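Local structure of (S)-ureidoglycine--glyoxylate transaminase (Bacillus subtilis, 3ISL) at residues Asn47-Met52 with Ala275-Val280; Ala64-Gly69 with His266-Thr271; Val89-Tyr94 with Ala110-Leu115. The protein catalyses transamination between (S)-ureidoglycine and glyoxylate in purine catabolism, giving oxalurate and glycine with pyridoxal 5'-phosphate as cofactor. All coordinates share one frame; numbering follows the deposited sequence.

Interaction 1. Residues Asn47-Met52 with Ala275-Val280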
loop_
_atom_site.group_PDB
_atom_site.type_symbol
_atom_site.label_atom_id
_atom_site.label_comp_id
_atom_site.label_asym_id
_atom_site.label_seq_id
_atom_site.Cartn_x
_atom_site.Cartn_y
_atom_site.Cartn_z
ATOM N N ASN A 47 16.281 -8.007 -3.872
ATOM C CA ASN A 47 17.448 -8.367 -3.101
ATOM C C ASN A 47 18.373 -7.199 -2.825
ATOM O O ASN A 47 18.920 -7.087 -1.762
ATOM C CB ASN A 47 18.230 -9.534 -3.721
ATOM C CG ASN A 47 17.416 -10.882 -3.769
ATOM O OD1 ASN A 47 16.472 -11.137 -2.998
ATOM N ND2 ASN A 47 17.812 -11.748 -4.717
ATOM N N GLU A 48 18.544 -6.335 -3.803
ATOM C CA GLU A 48 19.376 -5.163 -3.583
ATOM C C GLU A 48 18.689 -4.161 -2.664
ATOM O O GLU A 48 19.335 -3.419 -1.893
ATOM C CB GLU A 48 19.587 -4.489 -4.930
ATOM C CG GLU A 48 20.642 -3.415 -4.900
ATOM C CD GLU A 48 21.112 -3.120 -6.310
ATOM O OE1 GLU A 48 20.328 -3.458 -7.264
ATOM O OE2 GLU A 48 22.267 -2.598 -6.422
ATOM N N THR A 49 17.372 -4.114 -2.745
ATOM C CA THR A 49 16.663 -3.170 -1.853
ATOM C C THR A 49 16.882 -3.597 -0.382
ATOM O O THR A 49 17.091 -2.732 0.477
ATOM C CB THR A 49 15.168 -3.047 -2.153
ATOM O OG1 THR A 49 15.008 -2.474 -3.468
ATOM C CG2 THR A 49 14.489 -2.075 -1.099
ATOM N N MET A 50 16.811 -4.903 -0.101
ATOM C CA MET A 50 17.020 -5.425 1.247
ATOM C C MET A 50 18.451 -5.115 1.751
ATOM O O MET A 50 18.604 -4.652 2.878
ATOM C CB MET A 50 16.699 -6.940 1.355
ATOM C CG MET A 50 15.241 -7.462 0.979
ATOM S SD MET A 50 15.327 -9.215 1.293
ATOM C CE MET A 50 14.051 -9.974 0.305
ATOM N N GLU A 51 19.500 -5.294 0.929
ATOM C CA GLU A 51 20.842 -4.875 1.323
ATOM C C GLU A 51 20.908 -3.384 1.664
ATOM O O GLU A 51 21.638 -2.969 2.521
ATOM C CB GLU A 51 21.894 -5.152 0.215
ATOM C CG GLU A 51 22.262 -6.665 0.011
ATOM C CD GLU A 51 23.186 -7.302 1.149
ATOM O OE1 GLU A 51 23.289 -6.803 2.354
ATOM O OE2 GLU A 51 23.828 -8.346 0.802
ATOM N N MET A 52 20.252 -2.558 0.879
ATOM C CA MET A 52 20.342 -1.116 1.079
ATOM C C MET A 52 19.599 -0.732 2.356
ATOM O O MET A 52 20.007 0.196 3.081
ATOM C CB MET A 52 19.769 -0.352 -0.152
ATOM C CG MET A 52 20.798 -0.282 -1.308
ATOM S SD MET A 52 20.292 0.857 -2.665
ATOM C CE MET A 52 18.694 0.244 -3.143
ATOM N N ALA A 275 10.503 2.942 -6.795
ATOM C CA ALA A 275 10.650 4.230 -6.140
ATOM C C ALA A 275 11.445 4.098 -4.836
ATOM O O ALA A 275 12.339 4.856 -4.607
ATOM C CB ALA A 275 9.292 4.924 -5.943
ATOM N N LEU A 276 11.174 3.085 -4.040
ATOM C CA LEU A 276 11.930 2.851 -2.815
ATOM C C LEU A 276 13.415 2.550 -3.098
ATOM O O LEU A 276 14.332 3.143 -2.490
ATOM C CB LEU A 276 11.290 1.655 -2.031
ATOM C CG LEU A 276 11.967 1.332 -0.728
ATOM C CD1 LEU A 276 11.993 2.592 0.290
ATOM C CD2 LEU A 276 11.300 0.150 -0.086
ATOM N N ARG A 277 13.641 1.582 -3.972
ATOM C CA ARG A 277 14.990 1.292 -4.460
ATOM C C ARG A 277 15.755 2.567 -4.834
ATOM O O ARG A 277 16.852 2.847 -4.293
ATOM C CB ARG A 277 14.862 0.319 -5.638
ATOM C CG ARG A 277 16.172 -0.491 -6.059
ATOM C CD ARG A 277 17.004 0.301 -7.025
ATOM N NE ARG A 277 18.115 -0.509 -7.527
ATOM C CZ ARG A 277 19.124 -0.060 -8.262
ATOM N NH1 ARG A 277 19.140 1.220 -8.651
ATOM N NH2 ARG A 277 20.101 -0.911 -8.645
ATOM N N GLU A 278 15.171 3.393 -5.715
ATOM C CA GLU A 278 15.877 4.611 -6.092
ATOM C C GLU A 278 16.029 5.593 -4.942
ATOM O O GLU A 278 17.070 6.202 -4.827
ATOM C CB GLU A 278 15.286 5.298 -7.322
ATOM C CG GLU A 278 15.305 4.459 -8.560
ATOM C CD GLU A 278 16.731 4.149 -9.090
ATOM O OE1 GLU A 278 17.120 4.627 -10.181
ATOM O OE2 GLU A 278 17.440 3.380 -8.429
ATOM N N GLY A 279 14.999 5.751 -4.113
ATOM C CA GLY A 279 15.073 6.678 -2.965
ATOM C C GLY A 279 16.138 6.309 -1.934
ATOM O O GLY A 279 16.925 7.159 -1.524
ATOM N N VAL A 280 16.214 5.020 -1.573
ATOM C CA VAL A 280 17.284 4.579 -0.699
ATOM C C VAL A 280 18.643 4.651 -1.421
ATOM O O VAL A 280 19.669 5.014 -0.833
ATOM C CB VAL A 280 17.045 3.157 -0.184
ATOM C CG1 VAL A 280 17.985 2.894 0.922
ATOM C CG2 VAL A 280 15.612 3.127 0.378
#
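Glu-48 and Arg-277 meet in a salt bridge with their carboxylate and guanidinium planes nearly perpendicular (88°). NH2 of Arg-277 reaches OE1 of Glu-48 at 2.9 Å, at the guanidinium edge but from above the carboxylate plane. Glu-278 takes the other terminal nitrogen: its OE2 is 2.8 Å from NH1 of Arg-277, again in the guanidinium plane, so two acids fix the rotation of the group. An arginine suits this place because its flat end can serve several acceptors at once, and NH1 also donates to the backbone O of Arg-5 of the second subunit, whose side chain forms a second salt bridge with OE2 of Glu-48. NE of Arg-277 is buried without a partner.

Away from the charges the contact is mostly aliphatic. With CG of Arg-277 anti to the backbone N (chi1 -162°) and a bend at chi2, the aliphatic stem passes close to Thr-49, whose OG1 lies 3.5 Å from CG of Arg-277 and is itself hydrogen-bonded to the backbone O of Ile-45. Met-52, bent at chi3, lays its CE 3.4 Å from the backbone O of Arg-277 and also near its CG. CB of Met-52 meets CG1 of Val-280 at 3.9 Å, while the side chains of Thr-49 and Leu-276 cross at about a right angle, CG2 meeting CD2 at 4.0 Å. Helices 40-56 and 270-286, their segment axes 9.8 Å apart at 39°, a spacing filled by long side chains, thus pack by a mostly aliphatic seam bordered by a salt-bridge network that runs into the subunit interface of this class-V aminotransferase homodimer.

Interaction 2. Residues Ala64-Gly69 with His266-Thr271. With PLP (pyridoxal-5'-phosphate), chain D.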
loop_
_atom_site.group_PDB
_atom_site.type_symbol
_atom_site.label_atom_id
_atom_site.label_comp_id
_atom_site.label_asym_id
_atom_site.label_seq_id
_atom_site.Cartn_x
_atom_site.Cartn_y
_atom_site.Cartn_z
ATOM N N ALA A 64 15.198 -7.197 6.566
ATOM C CA ALA A 64 14.989 -5.788 6.243
ATOM C C ALA A 64 14.373 -5.706 4.849
ATOM O O ALA A 64 15.014 -6.053 3.892
ATOM C CB ALA A 64 16.298 -5.013 6.314
ATOM N N TYR A 65 13.132 -5.260 4.767
ATOM C CA TYR A 65 12.319 -5.388 3.549
ATOM C C TYR A 65 11.108 -4.560 3.749
ATOM O O TYR A 65 10.737 -4.304 4.882
ATOM C CB TYR A 65 11.978 -6.869 3.231
ATOM C CG TYR A 65 11.190 -7.638 4.314
ATOM C CD1 TYR A 65 11.848 -8.454 5.248
ATOM C CD2 TYR A 65 9.811 -7.550 4.386
ATOM C CE1 TYR A 65 11.122 -9.189 6.237
ATOM C CE2 TYR A 65 9.081 -8.253 5.367
ATOM C CZ TYR A 65 9.748 -9.049 6.277
ATOM O OH TYR A 65 8.997 -9.719 7.204
ATOM N N PRO A 66 10.496 -4.065 2.663
ATOM C CA PRO A 66 9.321 -3.220 2.877
ATOM C C PRO A 66 8.001 -4.026 2.973
ATOM O O PRO A 66 7.897 -5.096 2.449
ATOM C CB PRO A 66 9.265 -2.356 1.604
ATOM C CG PRO A 66 9.937 -3.140 0.599
ATOM C CD PRO A 66 10.932 -4.071 1.261
ATOM N N ILE A 67 7.005 -3.480 3.627
ATOM C CA ILE A 67 5.685 -4.065 3.490
ATOM C C ILE A 67 4.830 -3.028 2.727
ATOM O O ILE A 67 5.131 -1.808 2.715
ATOM C CB ILE A 67 5.018 -4.510 4.880
ATOM C CG1 ILE A 67 4.637 -3.315 5.696
ATOM C CG2 ILE A 67 5.843 -5.480 5.757
ATOM C CD1 ILE A 67 3.085 -3.123 5.668
ATOM N N ASP A 68 3.742 -3.493 2.127
ATOM C CA ASP A 68 3.043 -2.666 1.163
ATOM C C ASP A 68 1.936 -2.079 2.000
ATOM O O ASP A 68 1.037 -2.784 2.437
ATOM C CB ASP A 68 2.522 -3.547 0.011
ATOM C CG ASP A 68 3.632 -4.055 -0.901
ATOM O OD1 ASP A 68 3.337 -4.830 -1.846
ATOM O OD2 ASP A 68 4.816 -3.704 -0.628
ATOM N N GLY A 69 2.005 -0.803 2.309
ATOM C CA GLY A 69 1.001 -0.240 3.196
ATOM C C GLY A 69 1.659 1.033 3.575
ATOM O O GLY A 69 2.884 1.173 3.381
ATOM N N HIS A 266 1.349 -12.023 -1.640
ATOM C CA HIS A 266 0.686 -10.807 -2.167
ATOM C C HIS A 266 1.517 -10.367 -3.401
ATOM O O HIS A 266 2.732 -10.671 -3.483
ATOM C CB HIS A 266 0.711 -9.645 -1.132
ATOM C CG HIS A 266 2.110 -9.169 -0.806
ATOM N ND1 HIS A 266 2.608 -7.948 -1.228
ATOM C CD2 HIS A 266 3.137 -9.793 -0.174
ATOM C CE1 HIS A 266 3.871 -7.839 -0.848
ATOM N NE2 HIS A 266 4.221 -8.951 -0.218
ATOM N N THR A 267 0.874 -9.645 -4.322
ATOM C CA THR A 267 1.547 -9.003 -5.460
ATOM C C THR A 267 2.271 -7.789 -4.924
ATOM O O THR A 267 1.642 -6.748 -4.617
ATOM C CB THR A 267 0.518 -8.621 -6.614
ATOM O OG1 THR A 267 -0.145 -9.823 -7.053
ATOM C CG2 THR A 267 1.187 -7.878 -7.837
ATOM N N GLU A 268 3.576 -7.935 -4.779
ATOM C CA GLU A 268 4.379 -6.766 -4.441
ATOM C C GLU A 268 3.998 -5.535 -5.344
ATOM O O GLU A 268 3.576 -5.726 -6.509
ATOM C CB GLU A 268 5.884 -7.108 -4.540
ATOM C CG GLU A 268 6.801 -6.030 -3.892
ATOM C CD GLU A 268 6.432 -5.744 -2.434
ATOM O OE1 GLU A 268 6.810 -4.637 -1.876
ATOM O OE2 GLU A 268 5.758 -6.625 -1.848
ATOM N N ALA A 269 4.085 -4.325 -4.796
ATOM C CA ALA A 269 3.736 -3.138 -5.519
ATOM C C ALA A 269 4.948 -2.732 -6.356
ATOM O O ALA A 269 5.939 -2.164 -5.801
ATOM C CB ALA A 269 3.382 -2.031 -4.583
ATOM N N THR A 270 4.859 -3.005 -7.646
ATOM C CA THR A 270 5.982 -2.868 -8.577
ATOM C C THR A 270 6.604 -1.520 -8.654
ATOM O O THR A 270 7.798 -1.383 -8.378
ATOM C CB THR A 270 5.628 -3.272 -9.995
ATOM O OG1 THR A 270 4.853 -4.480 -9.944
ATOM C CG2 THR A 270 7.032 -3.430 -10.892
ATOM N N THR A 271 5.790 -0.505 -8.941
ATOM C CA THR A 271 6.261 0.829 -9.122
ATOM C C THR A 271 6.743 1.428 -7.786
ATOM O O THR A 271 7.716 2.184 -7.770
ATOM C CB THR A 271 5.182 1.719 -9.767
ATOM O OG1 THR A 271 4.923 1.245 -11.077
ATOM C CG2 THR A 271 5.657 3.202 -9.787
HETATM N N1 PLP D . -8.595 -12.409 -5.809
HETATM C C2 PLP D . -8.313 -12.812 -7.143
HETATM C C2A PLP D . -9.258 -13.494 -7.931
HETATM C C3 PLP D . -7.044 -12.563 -7.657
HETATM O O3 PLP D . -6.695 -12.948 -8.937
HETATM C C4 PLP D . -6.070 -11.895 -6.909
HETATM C C4A PLP D . -4.738 -11.711 -7.733
HETATM C C5 PLP D . -6.377 -11.475 -5.576
HETATM C C6 PLP D . -7.645 -11.737 -5.026
HETATM C C5A PLP D . -5.459 -10.725 -4.587
HETATM O O4P PLP D . -4.417 -10.101 -5.278
HETATM P P PLP D . -3.172 -9.186 -4.551
HETATM O O1P PLP D . -3.334 -9.028 -3.044
HETATM O O2P PLP D . -3.148 -7.728 -5.267
HETATM O O3P PLP D . -1.798 -9.916 -5.040
HETATM O O HOH W 1 6.149 -6.784 1.178
#
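His-266 turns the edge of its imidazole toward the carboxylate of Asp-68, whose OD1 lies near the ring plane. Thr-267 faces the other way, to a cofactor whose other hydrogen-bonding partners include Thr-70, Ser-71 and Arg-72 of the second subunit. The backbone N and OG1 of Thr-267 both donate to O3P of the pyridoxal phosphate, at 2.8 and 2.6 Å, a double grip for which a small β-hydroxyl residue is well suited. Glu-268, its chain leaving opposite the backbone N (chi1 -167°) and folding at chi2, swings back to Asp-68 and sets its OE1 only 2.5 Å from OD2, the carboxylate planes 51° apart. One water donates to OE2 of Glu-268 (3.1 Å) and to the backbone O of Pro-66 (2.7 Å). Were Glu-268 an alanine, OD2 of Asp-68 is likely to lose its close mate and the water one of its two acceptors. Ala-269, at the N-cap position of helix 270-286, offers its N to OD1 of Asp-68 in a weak bond of 3.1 Å, its methyl small enough to let the acid come near. One of the two buried acids probably holds a proton, which would ease the repulsion; Glu-268 directly follows the phosphate-binding Thr-267.

Interaction 3. Residues Val89-Tyr94 with Ala110-Leu115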
loop_
_atom_site.group_PDB
_atom_site.type_symbol
_atom_site.label_atom_id
_atom_site.label_comp_id
_atom_site.label_asym_id
_atom_site.label_seq_id
_atom_site.Cartn_x
_atom_site.Cartn_y
_atom_site.Cartn_z
ATOM N N VAL A 89 2.677 -4.968 27.285
ATOM C CA VAL A 89 3.324 -4.071 26.347
ATOM C C VAL A 89 3.422 -2.695 27.000
ATOM O O VAL A 89 2.416 -2.079 27.347
ATOM C CB VAL A 89 2.520 -3.983 24.997
ATOM C CG1 VAL A 89 3.156 -2.941 24.023
ATOM C CG2 VAL A 89 2.341 -5.404 24.300
ATOM N N LEU A 90 4.655 -2.222 27.147
ATOM C CA LEU A 90 4.936 -0.941 27.773
ATOM C C LEU A 90 5.086 0.098 26.643
ATOM O O LEU A 90 5.913 -0.060 25.773
ATOM C CB LEU A 90 6.277 -0.988 28.492
ATOM C CG LEU A 90 6.546 -0.118 29.732
ATOM C CD1 LEU A 90 7.998 0.361 29.807
ATOM C CD2 LEU A 90 5.532 0.960 30.179
ATOM N N ILE A 91 4.346 1.180 26.719
ATOM C CA ILE A 91 4.434 2.191 25.683
ATOM C C ILE A 91 4.619 3.543 26.362
ATOM O O ILE A 91 3.677 4.086 26.921
ATOM C CB ILE A 91 3.174 2.200 24.811
ATOM C CG1 ILE A 91 2.839 0.759 24.373
ATOM C CG2 ILE A 91 3.376 3.139 23.572
ATOM C CD1 ILE A 91 1.558 0.591 23.518
ATOM N N PRO A 92 5.826 4.090 26.300
ATOM C CA PRO A 92 5.978 5.437 26.836
ATOM C C PRO A 92 5.563 6.412 25.743
ATOM O O PRO A 92 6.158 6.421 24.692
ATOM C CB PRO A 92 7.500 5.558 27.145
ATOM C CG PRO A 92 8.104 4.205 26.898
ATOM C CD PRO A 92 7.111 3.505 25.894
ATOM N N ILE A 93 4.588 7.261 26.046
ATOM C CA ILE A 93 3.944 8.154 25.106
ATOM C C ILE A 93 4.257 9.620 25.376
ATOM O O ILE A 93 4.014 10.128 26.470
ATOM C CB ILE A 93 2.452 7.944 25.212
ATOM C CG1 ILE A 93 2.092 6.526 24.708
ATOM C CG2 ILE A 93 1.657 9.016 24.386
ATOM C CD1 ILE A 93 0.720 6.089 25.311
ATOM N N TYR A 94 4.840 10.304 24.393
ATOM C CA TYR A 94 5.132 11.742 24.595
ATOM C C TYR A 94 4.554 12.589 23.439
ATOM O O TYR A 94 4.807 13.803 23.320
ATOM C CB TYR A 94 6.634 11.969 24.807
ATOM C CG TYR A 94 7.507 11.476 23.675
ATOM C CD1 TYR A 94 7.842 10.112 23.545
ATOM C CD2 TYR A 94 7.951 12.362 22.694
ATOM C CE1 TYR A 94 8.616 9.699 22.502
ATOM C CE2 TYR A 94 8.722 11.960 21.656
ATOM C CZ TYR A 94 9.069 10.652 21.557
ATOM O OH TYR A 94 9.805 10.308 20.464
ATOM N N ALA A 110 -3.282 -7.069 23.618
ATOM C CA ALA A 110 -2.245 -6.777 24.619
ATOM C C ALA A 110 -2.821 -6.104 25.851
ATOM O O ALA A 110 -3.741 -5.311 25.745
ATOM C CB ALA A 110 -1.162 -5.874 24.025
ATOM N N ASN A 111 -2.269 -6.419 27.018
ATOM C CA ASN A 111 -2.440 -5.576 28.181
ATOM C C ASN A 111 -1.432 -4.410 28.060
ATOM O O ASN A 111 -0.247 -4.599 28.249
ATOM C CB ASN A 111 -2.224 -6.430 29.441
ATOM C CG ASN A 111 -2.352 -5.643 30.757
ATOM O OD1 ASN A 111 -1.999 -6.173 31.821
ATOM N ND2 ASN A 111 -2.877 -4.404 30.709
ATOM N N VAL A 112 -1.918 -3.214 27.743
ATOM C CA VAL A 112 -1.063 -2.055 27.565
ATOM C C VAL A 112 -0.742 -1.336 28.892
ATOM O O VAL A 112 -1.661 -0.975 29.651
ATOM C CB VAL A 112 -1.691 -1.068 26.544
ATOM C CG1 VAL A 112 -0.889 0.201 26.432
ATOM C CG2 VAL A 112 -1.789 -1.703 25.191
ATOM N N HIS A 113 0.547 -1.130 29.170
ATOM C CA HIS A 113 0.986 -0.237 30.276
ATOM C C HIS A 113 1.504 1.053 29.626
ATOM O O HIS A 113 2.493 1.014 28.850
ATOM C CB HIS A 113 2.058 -0.930 31.147
ATOM C CG HIS A 113 1.662 -2.302 31.620
ATOM N ND1 HIS A 113 1.607 -3.405 30.781
ATOM C CD2 HIS A 113 1.329 -2.758 32.851
ATOM C CE1 HIS A 113 1.256 -4.475 31.474
ATOM N NE2 HIS A 113 1.074 -4.109 32.729
ATOM N N MET A 114 0.799 2.170 29.812
ATOM C CA MET A 114 1.311 3.410 29.243
ATOM C C MET A 114 1.949 4.309 30.281
ATOM O O MET A 114 1.539 4.305 31.447
ATOM C CB MET A 114 0.300 4.145 28.357
ATOM C CG MET A 114 -1.038 4.516 28.944
ATOM S SD MET A 114 -2.164 4.948 27.566
ATOM C CE MET A 114 -3.335 3.599 27.591
ATOM N N LEU A 115 3.018 4.983 29.895
ATOM C CA LEU A 115 3.516 6.110 30.645
ATOM C C LEU A 115 3.216 7.321 29.765
ATOM O O LEU A 115 3.282 7.212 28.524
ATOM C CB LEU A 115 5.022 6.010 30.820
ATOM C CG LEU A 115 5.664 5.032 31.781
ATOM C CD1 LEU A 115 7.141 4.820 31.356
ATOM C CD2 LEU A 115 5.538 5.569 33.226
#
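Val-89 meets Asn-111 and His-113 through its backbone, part of a pairing in which two strands run side by side, locked by five hydrogen bonds within these segments. The N of Val-89 donates to O of Asn-111, and N of His-113 returns a bond to O of Val-89 at 2.8 Å. Ile-91 N then gives to His-113 O, 2.8 Å away, while Leu-115 N reaches Ile-91 O at a longer 3.2 Å. Ile-93 N to Leu-115 O is the last bond within these segments; the ladder goes on to Cys-117. Pro-92 costs it nothing, because only the odd-numbered residues of 89-93 bond to this neighbour; Leu-90 bonds to strand 139-143 instead.

This parallel pairing, with strand directions 23° apart, belongs to a beta-alpha-beta unit in which helix 96-107 links the strands, part of the large mixed sheet of a fold type I PLP enzyme. Strand 88-93 lies inside the sheet, and its β-branched side chains pack closely. Those of Ile-91 and Ile-93 touch the linking helix. CG2 of Val-89 presses on CB of Ala-110 at 3.5 Å, where the single methyl of alanine fits against the valine, and CD1 of Ile-91 rests 3.8 Å from CG1 of Val-112. On the other face Leu-90, Pro-92, His-113 and Leu-115 pack against helix 125-135, with CD2 of Leu-90 4.3 Å from CD1 of Leu-115.

Strand 111-116 is outermost within this chain, and its residues are correspondingly more mixed in character. Asn-111 is exposed and polar, and His-113 is only partly covered. Met-114, also exposed, keeps its CB 3.6 Å from CD1 of Ile-93; its SD still lies 3.8 Å from that CD1, and the chain, bent at chi3, carries CE away from strand 88-93.

Interactions 1 and 2 are buried neighbours, their centres about 12 Å apart, and both draw on helix 270-286 and touch the second subunit. They meet where Leu-276 packs on Pro-66 and Met-50 on Tyr-65. Interaction 3 stands about 29 Å from interaction 2, centre to centre; it is partly buried and meets no other chain of the assembly. Strand 63-68 of interaction 2 and strand 111-116 of interaction 3 are the two outermost strands of one sheet in this chain. Chemistry follows place: opposite charges bordering a mostly aliphatic seam in interaction 1, paired acids next in sequence to a phosphate-binding threonine in interaction 2, and backbone bonding with aliphatic side chains in interaction 3.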